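Local structure of tubulin-like protein CetZ2 (Haloferax volcanii, 4B45) at residues 98-103 and 128-133; 157-162 and 215-220; 163-168 and 180-185. The protein binds GTP as a GTPase of the tubulin/FtsZ type and is involved in the control of cell shape in this archaeon. All blocks are in the same frame, centred on the assembly; numbering follows the deposited sequence.

In the fold
The three contacts are built round neighbouring strands of the parallel core of a tubulin-like GTPase: one strand pair, one turn and one helix. Interaction 1 pairs strand 96-102 with strand 127-133, which in turn pairs with strand 159-164, the strand that interactions 2 and 3 use at its two ends. Val129 O to Leu161 N, at 2.9 Å, ties interaction 1 to interaction 2, and Leu133 N to Val163 O, at 2.7 Å, ties it to interaction 3; both are probable hydrogen bonds. The centres of interactions 2 and 3 lie about 20 Å apart. Interactions 1 and 3 meet at the guanine of the bound nucleotide, where Ile132 CG2 packs 3.2 Å from Asn165 OD1, whereas 157-162 with 215-220 lies away from the nucleotide.

Interaction 1: 98-103 and 128-133. With GSP (5'-guanosine-diphosphate-monothiophosphate), chain C.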
loop_
_atom_site.group_PDB
_atom_site.type_symbol
_atom_site.label_atom_id
_atom_site.label_comp_id
_atom_site.label_asym_id
_atom_site.label_seq_id
_atom_site.Cartn_x
_atom_site.Cartn_y
_atom_site.Cartn_z
ATOM N N PHE A 98 -8.516 0.636 -4.286
ATOM C CA PHE A 98 -7.365 -0.214 -3.973
ATOM C C PHE A 98 -7.775 -1.684 -3.880
ATOM O O PHE A 98 -8.627 -2.032 -3.067
ATOM C CB PHE A 98 -6.732 0.202 -2.645
ATOM C CG PHE A 98 -5.745 1.344 -2.758
ATOM C CD1 PHE A 98 -4.415 1.095 -3.043
ATOM C CD2 PHE A 98 -6.151 2.655 -2.554
ATOM C CE1 PHE A 98 -3.498 2.136 -3.129
ATOM C CE2 PHE A 98 -5.249 3.699 -2.639
ATOM C CZ PHE A 98 -3.914 3.433 -2.925
ATOM N N VAL A 99 -7.201 -2.535 -4.730
ATOM C CA VAL A 99 -7.351 -3.974 -4.551
ATOM C C VAL A 99 -6.183 -4.449 -3.684
ATOM O O VAL A 99 -5.034 -4.409 -4.117
ATOM C CB VAL A 99 -7.383 -4.755 -5.894
ATOM C CG1 VAL A 99 -7.283 -6.260 -5.636
ATOM C CG2 VAL A 99 -8.653 -4.450 -6.678
ATOM N N VAL A 100 -6.471 -4.874 -2.455
ATOM C CA VAL A 100 -5.416 -5.238 -1.502
ATOM C C VAL A 100 -5.205 -6.760 -1.462
ATOM O O VAL A 100 -6.137 -7.509 -1.178
ATOM C CB VAL A 100 -5.767 -4.725 -0.085
ATOM C CG1 VAL A 100 -4.610 -4.896 0.856
ATOM C CG2 VAL A 100 -6.210 -3.259 -0.143
ATOM N N ALA A 101 -3.983 -7.214 -1.740
ATOM C CA ALA A 101 -3.712 -8.650 -1.819
ATOM C C ALA A 101 -2.301 -9.072 -1.403
ATOM O O ALA A 101 -1.320 -8.358 -1.628
ATOM C CB ALA A 101 -3.988 -9.155 -3.216
ATOM N N GLY A 102 -2.223 -10.246 -0.786
ATOM C CA GLY A 102 -0.971 -10.958 -0.642
ATOM C C GLY A 102 -0.676 -11.636 -1.963
ATOM O O GLY A 102 -1.448 -12.471 -2.423
ATOM N N LEU A 103 0.432 -11.275 -2.596
ATOM C CA LEU A 103 0.723 -11.806 -3.929
ATOM C C LEU A 103 1.181 -13.276 -3.943
ATOM O O LEU A 103 1.149 -13.920 -4.981
ATOM C CB LEU A 103 1.750 -10.918 -4.629
ATOM C CG LEU A 103 1.347 -9.454 -4.819
ATOM C CD1 LEU A 103 2.503 -8.656 -5.402
ATOM C CD2 LEU A 103 0.111 -9.327 -5.699
ATOM N N TYR A 128 -5.783 0.752 -8.156
ATOM C CA TYR A 128 -4.451 0.426 -7.672
ATOM C C TYR A 128 -4.486 -0.922 -6.989
ATOM O O TYR A 128 -5.503 -1.293 -6.411
ATOM C CB TYR A 128 -3.998 1.465 -6.643
ATOM C CG TYR A 128 -3.954 2.880 -7.174
ATOM C CD1 TYR A 128 -3.317 3.169 -8.374
ATOM C CD2 TYR A 128 -4.560 3.930 -6.480
ATOM C CE1 TYR A 128 -3.273 4.472 -8.869
ATOM C CE2 TYR A 128 -4.524 5.231 -6.975
ATOM C CZ TYR A 128 -3.875 5.493 -8.169
ATOM O OH TYR A 128 -3.821 6.782 -8.675
ATOM N N VAL A 129 -3.378 -1.654 -7.053
ATOM C CA VAL A 129 -3.213 -2.840 -6.236
ATOM C C VAL A 129 -2.235 -2.516 -5.117
ATOM O O VAL A 129 -1.129 -2.021 -5.362
ATOM C CB VAL A 129 -2.689 -4.051 -7.047
ATOM C CG1 VAL A 129 -2.256 -5.209 -6.109
ATOM C CG2 VAL A 129 -3.739 -4.533 -8.032
ATOM N N LEU A 130 -2.664 -2.747 -3.881
ATOM C CA LEU A 130 -1.749 -2.718 -2.751
ATOM C C LEU A 130 -1.302 -4.164 -2.557
ATOM O O LEU A 130 -2.055 -5.007 -2.036
ATOM C CB LEU A 130 -2.449 -2.153 -1.511
ATOM C CG LEU A 130 -1.679 -2.071 -0.195
ATOM C CD1 LEU A 130 -0.367 -1.268 -0.324
ATOM C CD2 LEU A 130 -2.597 -1.467 0.880
ATOM N N GLY A 131 -0.100 -4.470 -3.039
ATOM C CA GLY A 131 0.351 -5.852 -3.094
ATOM C C GLY A 131 1.408 -6.207 -2.070
ATOM O O GLY A 131 2.402 -5.485 -1.922
ATOM N N ILE A 132 1.204 -7.324 -1.372
ATOM C CA ILE A 132 2.188 -7.806 -0.387
ATOM C C ILE A 132 3.137 -8.841 -0.971
ATOM O O ILE A 132 2.722 -9.927 -1.406
ATOM C CB ILE A 132 1.513 -8.394 0.858
ATOM C CG1 ILE A 132 0.744 -7.306 1.609
ATOM C CG2 ILE A 132 2.544 -9.031 1.786
ATOM C CD1 ILE A 132 -0.470 -7.836 2.363
ATOM N N LEU A 133 4.421 -8.493 -0.979
ATOM C CA LEU A 133 5.471 -9.375 -1.466
ATOM C C LEU A 133 5.852 -10.363 -0.360
ATOM O O LEU A 133 5.991 -9.968 0.795
ATOM C CB LEU A 133 6.682 -8.528 -1.862
ATOM C CG LEU A 133 7.567 -8.997 -3.014
ATOM C CD1 LEU A 133 6.770 -9.054 -4.306
ATOM C CD2 LEU A 133 8.773 -8.064 -3.151
HETATM P PG GSP C . -4.086 -19.560 0.362
HETATM O O3B GSP C . -4.840 -18.247 -0.170
HETATM S S1G GSP C . -2.018 -19.484 0.345
HETATM O O2G GSP C . -4.562 -19.899 1.805
HETATM O O3G GSP C . -4.455 -20.600 -0.618
HETATM P PB GSP C . -4.632 -16.742 0.324
HETATM O O1B GSP C . -5.693 -16.266 1.284
HETATM O O2B GSP C . -4.690 -15.850 -0.909
HETATM P PA GSP C . -2.779 -15.355 1.910
HETATM O O1A GSP C . -2.651 -15.703 3.368
HETATM O O2A GSP C . -3.655 -14.134 1.799
HETATM O O3A GSP C . -3.244 -16.575 1.040
HETATM O "O5'" GSP C . -1.413 -14.916 1.314
HETATM C "C5'" GSP C . -0.200 -15.454 1.719
HETATM C "C4'" GSP C . 0.884 -14.462 1.698
HETATM O "O4'" GSP C . 0.509 -13.316 2.402
HETATM C "C3'" GSP C . 2.110 -14.956 2.354
HETATM O "O3'" GSP C . 3.160 -14.310 1.743
HETATM C "C2'" GSP C . 1.997 -14.504 3.737
HETATM O "O2'" GSP C . 3.264 -14.300 4.265
HETATM C "C1'" GSP C . 1.328 -13.225 3.595
HETATM N N9 GSP C . 0.447 -12.841 4.680
HETATM C C8 GSP C . -0.479 -13.606 5.268
HETATM N N7 GSP C . -1.130 -12.876 6.195
HETATM C C5 GSP C . -0.611 -11.611 6.186
HETATM C C6 GSP C . -0.913 -10.436 6.925
HETATM O O6 GSP C . -1.896 -10.417 7.898
HETATM N N1 GSP C . -0.193 -9.317 6.673
HETATM C C2 GSP C . 0.776 -9.318 5.730
HETATM N N2 GSP C . 1.512 -8.068 5.503
HETATM N N3 GSP C . 1.089 -10.402 5.002
HETATM C C4 GSP C . 0.396 -11.580 5.226
#
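Two donors converge on Tyr128 O from the adjacent strand: the amide of Val99, its N 2.7 Å from that oxygen, and the weaker C-H of Phe98 CA. Val99 N lies almost in line with the carbonyl bond. The pattern returns two residues later, where Leu130 O takes Ala101 N and the CA-H of Val100. In the other direction Val99 O accepts Leu130 N from 40° above its carbonyl plane, while Ala101 O holds Ile132 N within the plane at 2.7 Å. Leu103 N closes this parallel ladder on Ile132 O at 2.9 Å. One face carries the larger groups. Tyr128 CB stands over the Phe98 ring, 4.0 Å from its centroid, and the two aromatic planes are inclined at 51°. Leu130 runs alongside Val100, its chi1 of 178° carrying CG away from the backbone N, and Leu130 CD2 comes to 4.0 Å from Val100 CG1. At the end of this face Ile132 CD1 reaches N2 of the guanine at 3.7 Å, and Gly102 has no CB to obstruct ribose O4'. Helix 9-26 packs on this face, Leu15 touching Val100, Leu130 and Ile132. On the face of Val99, Ala101 and Val129 lies helix 107-120, the crossover of this beta-alpha-beta unit, and strands 3-8 and 159-164 flank the pair.

Interaction 2: 157-162 and 215-220; sequences ADAVLL and NTLRSG
The type I beta turn from Leu217 to Gly220, which leads from helix 210-217 toward strand 222-231, rests against Asp158 and Ala159, near where strand 159-164 is entered. It thereby sets a piece of the C-terminal CetZ family region against a strand of the tubulin/FtsZ GTPase region. The turn is closed by its own bond, Gly220 N to Leu217 O at 3.0 Å. Gly220 has a positive phi of 91°, where a CB would collide with Ser219 O, so the backbone there is suited to glycine. Its bare CA comes to 3.2 Å from Asp158 O, a C-H...O contact with an angle of 154° at the hydrogen. Beside it, the methyl CB of Ala159 lies 4.2 Å from Leu217 CB and 3.9 Å from Leu217 O. Leu217 also packs on Tyr128 and Ala223, while the carboxylate of Asp158 turns to another partner, its OD2 accepting from Val127 N. Just beyond, Val160 bonds through its backbone to Gly221 and Ala223. The two segments share no conventional hydrogen bond: with one C-H donor and a small apolar touch, the joint probably depends on close fit, which the bare CA of Gly220 and the small Ala159 allow.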
loop_
_atom_site.group_PDB
_atom_site.type_symbol
_atom_site.label_atom_id
_atom_site.label_comp_id
_atom_site.label_asym_id
_atom_site.label_seq_id
_atom_site.Cartn_x
_atom_site.Cartn_y
_atom_site.Cartn_z
ATOM N N ALA A 157 -3.283 -3.186 -13.551
ATOM C CA ALA A 157 -3.617 -2.129 -12.601
ATOM C C ALA A 157 -3.047 -0.792 -13.057
ATOM O O ALA A 157 -2.183 -0.739 -13.936
ATOM C CB ALA A 157 -3.091 -2.484 -11.204
ATOM N N ASP A 158 -3.519 0.295 -12.464
ATOM C CA ASP A 158 -2.976 1.599 -12.830
ATOM C C ASP A 158 -1.649 1.805 -12.137
ATOM O O ASP A 158 -0.781 2.501 -12.655
ATOM C CB ASP A 158 -3.950 2.727 -12.529
ATOM C CG ASP A 158 -5.064 2.799 -13.545
ATOM O OD1 ASP A 158 -4.785 3.193 -14.698
ATOM O OD2 ASP A 158 -6.212 2.433 -13.203
ATOM N N ALA A 159 -1.500 1.188 -10.966
ATOM C CA ALA A 159 -0.198 1.028 -10.334
ATOM C C ALA A 159 -0.256 -0.020 -9.235
ATOM O O ALA A 159 -1.319 -0.314 -8.680
ATOM C CB ALA A 159 0.326 2.355 -9.774
ATOM N N VAL A 160 0.907 -0.574 -8.924
ATOM C CA VAL A 160 1.032 -1.556 -7.870
ATOM C C VAL A 160 1.943 -1.021 -6.772
ATOM O O VAL A 160 3.156 -0.981 -6.929
ATOM C CB VAL A 160 1.571 -2.891 -8.433
ATOM C CG1 VAL A 160 1.692 -3.946 -7.322
ATOM C CG2 VAL A 160 0.648 -3.387 -9.533
ATOM N N LEU A 161 1.349 -0.606 -5.657
ATOM C CA LEU A 161 2.113 -0.184 -4.495
ATOM C C LEU A 161 2.547 -1.437 -3.715
ATOM O O LEU A 161 1.713 -2.201 -3.222
ATOM C CB LEU A 161 1.261 0.755 -3.632
ATOM C CG LEU A 161 1.784 1.175 -2.254
ATOM C CD1 LEU A 161 3.147 1.823 -2.367
ATOM C CD2 LEU A 161 0.774 2.099 -1.525
ATOM N N LEU A 162 3.848 -1.662 -3.614
ATOM C CA LEU A 162 4.344 -2.906 -3.034
ATOM C C LEU A 162 4.763 -2.775 -1.584
ATOM O O LEU A 162 5.440 -1.821 -1.197
ATOM C CB LEU A 162 5.529 -3.445 -3.835
ATOM C CG LEU A 162 5.267 -4.184 -5.147
ATOM C CD1 LEU A 162 6.596 -4.689 -5.734
ATOM C CD2 LEU A 162 4.284 -5.340 -4.930
ATOM N N ASN A 215 -1.287 11.881 -10.056
ATOM C CA ASN A 215 -0.269 12.159 -11.060
ATOM C C ASN A 215 1.088 11.511 -10.765
ATOM O O ASN A 215 1.866 11.217 -11.678
ATOM C CB ASN A 215 -0.168 13.664 -11.297
ATOM C CG ASN A 215 -1.409 14.206 -11.974
ATOM O OD1 ASN A 215 -2.283 13.429 -12.382
ATOM N ND2 ASN A 215 -1.500 15.527 -12.107
ATOM N N THR A 216 1.361 11.265 -9.493
ATOM C CA THR A 216 2.551 10.512 -9.119
ATOM C C THR A 216 2.454 9.049 -9.571
ATOM O O THR A 216 3.415 8.484 -10.107
ATOM C CB THR A 216 2.805 10.595 -7.593
ATOM O OG1 THR A 216 2.984 11.971 -7.216
ATOM C CG2 THR A 216 4.051 9.812 -7.205
ATOM N N LEU A 217 1.287 8.442 -9.369
ATOM C CA LEU A 217 1.072 7.039 -9.726
ATOM C C LEU A 217 0.718 6.829 -11.199
ATOM O O LEU A 217 0.686 5.690 -11.675
ATOM C CB LEU A 217 -0.028 6.445 -8.849
ATOM C CG LEU A 217 0.374 6.401 -7.377
ATOM C CD1 LEU A 217 -0.782 5.995 -6.497
ATOM C CD2 LEU A 217 1.581 5.459 -7.206
ATOM N N ARG A 218 0.478 7.931 -11.912
ATOM C CA ARG A 218 -0.032 7.902 -13.280
ATOM C C ARG A 218 0.873 7.157 -14.262
ATOM O O ARG A 218 0.400 6.572 -15.238
ATOM C CB ARG A 218 -0.267 9.335 -13.765
ATOM C CG ARG A 218 -1.173 9.453 -14.978
ATOM C CD ARG A 218 -1.672 10.890 -15.147
ATOM N NE ARG A 218 -0.585 11.844 -15.357
ATOM C CZ ARG A 218 -0.743 13.167 -15.360
ATOM N NH1 ARG A 218 -1.945 13.690 -15.152
ATOM N NH2 ARG A 218 0.294 13.973 -15.565
ATOM N N SER A 219 2.173 7.186 -14.000
ATOM C CA SER A 219 3.147 6.507 -14.843
ATOM C C SER A 219 2.964 4.982 -14.869
ATOM O O SER A 219 3.333 4.318 -15.843
ATOM C CB SER A 219 4.556 6.858 -14.368
ATOM O OG SER A 219 4.585 7.005 -12.958
ATOM N N GLY A 220 2.400 4.425 -13.802
ATOM C CA GLY A 220 2.161 2.994 -13.752
ATOM C C GLY A 220 3.296 2.177 -13.159
ATOM O O GLY A 220 4.294 2.709 -12.652
#

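Interaction 3: 163-168 and 180-185; sequences VDNDAF and DAINEA. With GSP (5'-guanosine-diphosphate-monothiophosphate), chain C.
Ile182 spreads its branches between Phe168, Asn165 and the guanine of the bound nucleotide. A chi1 of -62° sets its CG1 anti to the carbonyl carbon, which sends that branch to Phe168 CB at 3.7 Å, with Phe168 O close by, and leaves CG2 toward the base. From CG1 the chain extends across the Asn165 amide, nearly at a right angle to that side chain, and Ile182 CD1 comes within 3.7 Å of Asn165 OD1. The other branch touches Val163 CG1. On the ligand side, Ile182 CG2 lies 3.5 Å from GSP N2. One residue on, Asn183 starts off away from 163-168, but its amide turns to the guanine. Its OD1 takes N1 at 2.7 Å and, more weakly, N2, while its ND2 donates to O6 at 3.1 Å in a fairly straight bond (161°). Asn165 approaches the base at N2 and N3: N2 donates to its OD1 at 3.1 Å, and its ND2 donates to N3 at 3.3 Å. The exocyclic amine thus lies between two asparagine oxygens, one just past the end of strand 159-164 and the other in helix 175-196, and is more firmly held by that of Asn165. Putting an alanine in place of Asn165 would probably leave N3 without this donor, N2 without its stronger acceptor, and Ile182 CD1 without the amide it packs against. Further along the helix, Ala185 CB meets Phe168 CD1 at 4.3 Å, and Ile186 extends this apolar patch onto Phe168 and Val163. The chemistry is thus divided: the segments join each other through apolar packing, while their polar amides meet on the ligand in a donor and acceptor pattern that suits guanine and would not suit adenine.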
loop_
_atom_site.group_PDB
_atom_site.type_symbol
_atom_site.label_atom_id
_atom_site.label_comp_id
_atom_site.label_asym_id
_atom_site.label_seq_id
_atom_site.Cartn_x
_atom_site.Cartn_y
_atom_site.Cartn_z
ATOM N N VAL A 163 4.367 -3.763 -0.794
ATOM C CA VAL A 163 4.826 -3.917 0.571
ATOM C C VAL A 163 5.688 -5.164 0.660
ATOM O O VAL A 163 5.220 -6.278 0.399
ATOM C CB VAL A 163 3.635 -4.124 1.525
ATOM C CG1 VAL A 163 4.129 -4.388 2.943
ATOM C CG2 VAL A 163 2.704 -2.936 1.470
ATOM N N ASP A 164 6.945 -4.983 1.035
ATOM C CA ASP A 164 7.841 -6.103 1.286
ATOM C C ASP A 164 7.763 -6.527 2.765
ATOM O O ASP A 164 8.188 -5.783 3.652
ATOM C CB ASP A 164 9.262 -5.687 0.900
ATOM C CG ASP A 164 10.279 -6.801 1.072
ATOM O OD1 ASP A 164 9.895 -7.977 1.281
ATOM O OD2 ASP A 164 11.486 -6.490 0.981
ATOM N N ASN A 165 7.212 -7.714 3.030
ATOM C CA ASN A 165 7.102 -8.217 4.399
ATOM C C ASN A 165 8.445 -8.268 5.111
ATOM O O ASN A 165 8.536 -8.033 6.317
ATOM C CB ASN A 165 6.461 -9.619 4.425
ATOM C CG ASN A 165 4.939 -9.565 4.418
ATOM O OD1 ASN A 165 4.355 -8.478 4.386
ATOM N ND2 ASN A 165 4.285 -10.747 4.441
ATOM N N ASP A 166 9.486 -8.601 4.362
ATOM C CA ASP A 166 10.837 -8.617 4.906
ATOM C C ASP A 166 11.315 -7.224 5.339
ATOM O O ASP A 166 12.271 -7.119 6.099
ATOM C CB ASP A 166 11.820 -9.207 3.888
ATOM C CG ASP A 166 11.834 -10.719 3.899
ATOM O OD1 ASP A 166 11.258 -11.315 4.835
ATOM O OD2 ASP A 166 12.426 -11.317 2.974
ATOM N N ALA A 167 10.661 -6.159 4.865
ATOM C CA ALA A 167 11.081 -4.802 5.232
ATOM C C ALA A 167 10.619 -4.423 6.641
ATOM O O ALA A 167 11.084 -3.443 7.219
ATOM C CB ALA A 167 10.577 -3.783 4.224
ATOM N N PHE A 168 9.699 -5.205 7.193
ATOM C CA PHE A 168 9.114 -4.880 8.490
ATOM C C PHE A 168 9.261 -6.055 9.441
ATOM O O PHE A 168 8.434 -6.974 9.453
ATOM C CB PHE A 168 7.650 -4.510 8.304
ATOM C CG PHE A 168 7.447 -3.375 7.348
ATOM C CD1 PHE A 168 7.627 -2.064 7.767
ATOM C CD2 PHE A 168 7.123 -3.613 6.029
ATOM C CE1 PHE A 168 7.457 -1.005 6.888
ATOM C CE2 PHE A 168 6.964 -2.543 5.138
ATOM C CZ PHE A 168 7.128 -1.251 5.568
ATOM N N ASP A 180 0.550 -8.478 12.166
ATOM C CA ASP A 180 -0.170 -7.302 12.640
ATOM C C ASP A 180 0.708 -6.046 12.605
ATOM O O ASP A 180 0.251 -4.986 12.173
ATOM C CB ASP A 180 -0.722 -7.531 14.046
ATOM C CG ASP A 180 -1.942 -8.416 14.045
ATOM O OD1 ASP A 180 -2.480 -8.663 12.948
ATOM O OD2 ASP A 180 -2.371 -8.858 15.134
ATOM N N ALA A 181 1.966 -6.170 13.035
ATOM C CA ALA A 181 2.893 -5.035 13.029
ATOM C C ALA A 181 3.126 -4.534 11.622
ATOM O O ALA A 181 3.190 -3.332 11.397
ATOM C CB ALA A 181 4.236 -5.392 13.695
ATOM N N ILE A 182 3.256 -5.447 10.666
ATOM C CA ILE A 182 3.411 -5.026 9.272
ATOM C C ILE A 182 2.168 -4.305 8.788
ATOM O O ILE A 182 2.242 -3.233 8.187
ATOM C CB ILE A 182 3.629 -6.210 8.332
ATOM C CG1 ILE A 182 4.913 -6.958 8.694
ATOM C CG2 ILE A 182 3.667 -5.731 6.885
ATOM C CD1 ILE A 182 5.053 -8.293 7.972
ATOM N N ASN A 183 1.014 -4.893 9.061
ATOM C CA ASN A 183 -0.232 -4.305 8.609
ATOM C C ASN A 183 -0.434 -2.917 9.195
ATOM O O ASN A 183 -0.908 -1.997 8.516
ATOM C CB ASN A 183 -1.411 -5.195 8.990
ATOM C CG ASN A 183 -1.401 -6.513 8.265
ATOM O OD1 ASN A 183 -0.705 -6.686 7.256
ATOM N ND2 ASN A 183 -2.184 -7.456 8.764
ATOM N N GLU A 184 -0.078 -2.773 10.463
ATOM C CA GLU A 184 -0.278 -1.513 11.154
ATOM C C GLU A 184 0.648 -0.413 10.627
ATOM O O GLU A 184 0.254 0.756 10.540
ATOM C CB GLU A 184 -0.094 -1.700 12.655
ATOM C CG GLU A 184 -1.292 -2.312 13.348
ATOM C CD GLU A 184 -2.327 -1.273 13.736
ATOM O OE1 GLU A 184 -2.784 -0.517 12.846
ATOM O OE2 GLU A 184 -2.684 -1.211 14.936
ATOM N N ALA A 185 1.878 -0.786 10.282
ATOM C CA ALA A 185 2.823 0.193 9.761
ATOM C C ALA A 185 2.350 0.611 8.385
ATOM O O ALA A 185 2.426 1.782 8.012
ATOM C CB ALA A 185 4.222 -0.384 9.690
HETATM P PG GSP C . -4.086 -19.560 0.362
HETATM O O3B GSP C . -4.840 -18.247 -0.170
HETATM S S1G GSP C . -2.018 -19.484 0.345
HETATM O O2G GSP C . -4.562 -19.899 1.805
HETATM O O3G GSP C . -4.455 -20.600 -0.618
HETATM P PB GSP C . -4.632 -16.742 0.324
HETATM O O1B GSP C . -5.693 -16.266 1.284
HETATM O O2B GSP C . -4.690 -15.850 -0.909
HETATM P PA GSP C . -2.779 -15.355 1.910
HETATM O O1A GSP C . -2.651 -15.703 3.368
HETATM O O2A GSP C . -3.655 -14.134 1.799
HETATM O O3A GSP C . -3.244 -16.575 1.040
HETATM O "O5'" GSP C . -1.413 -14.916 1.314
HETATM C "C5'" GSP C . -0.200 -15.454 1.719
HETATM C "C4'" GSP C . 0.884 -14.462 1.698
HETATM O "O4'" GSP C . 0.509 -13.316 2.402
HETATM C "C3'" GSP C . 2.110 -14.956 2.354
HETATM O "O3'" GSP C . 3.160 -14.310 1.743
HETATM C "C2'" GSP C . 1.997 -14.504 3.737
HETATM O "O2'" GSP C . 3.264 -14.300 4.265
HETATM C "C1'" GSP C . 1.328 -13.225 3.595
HETATM N N9 GSP C . 0.447 -12.841 4.680
HETATM C C8 GSP C . -0.479 -13.606 5.268
HETATM N N7 GSP C . -1.130 -12.876 6.195
HETATM C C5 GSP C . -0.611 -11.611 6.186
HETATM C C6 GSP C . -0.913 -10.436 6.925
HETATM O O6 GSP C . -1.896 -10.417 7.898
HETATM N N1 GSP C . -0.193 -9.317 6.673
HETATM C C2 GSP C . 0.776 -9.318 5.730
HETATM N N2 GSP C . 1.512 -8.068 5.503
HETATM N N3 GSP C . 1.089 -10.402 5.002
HETATM C C4 GSP C . 0.396 -11.580 5.226
#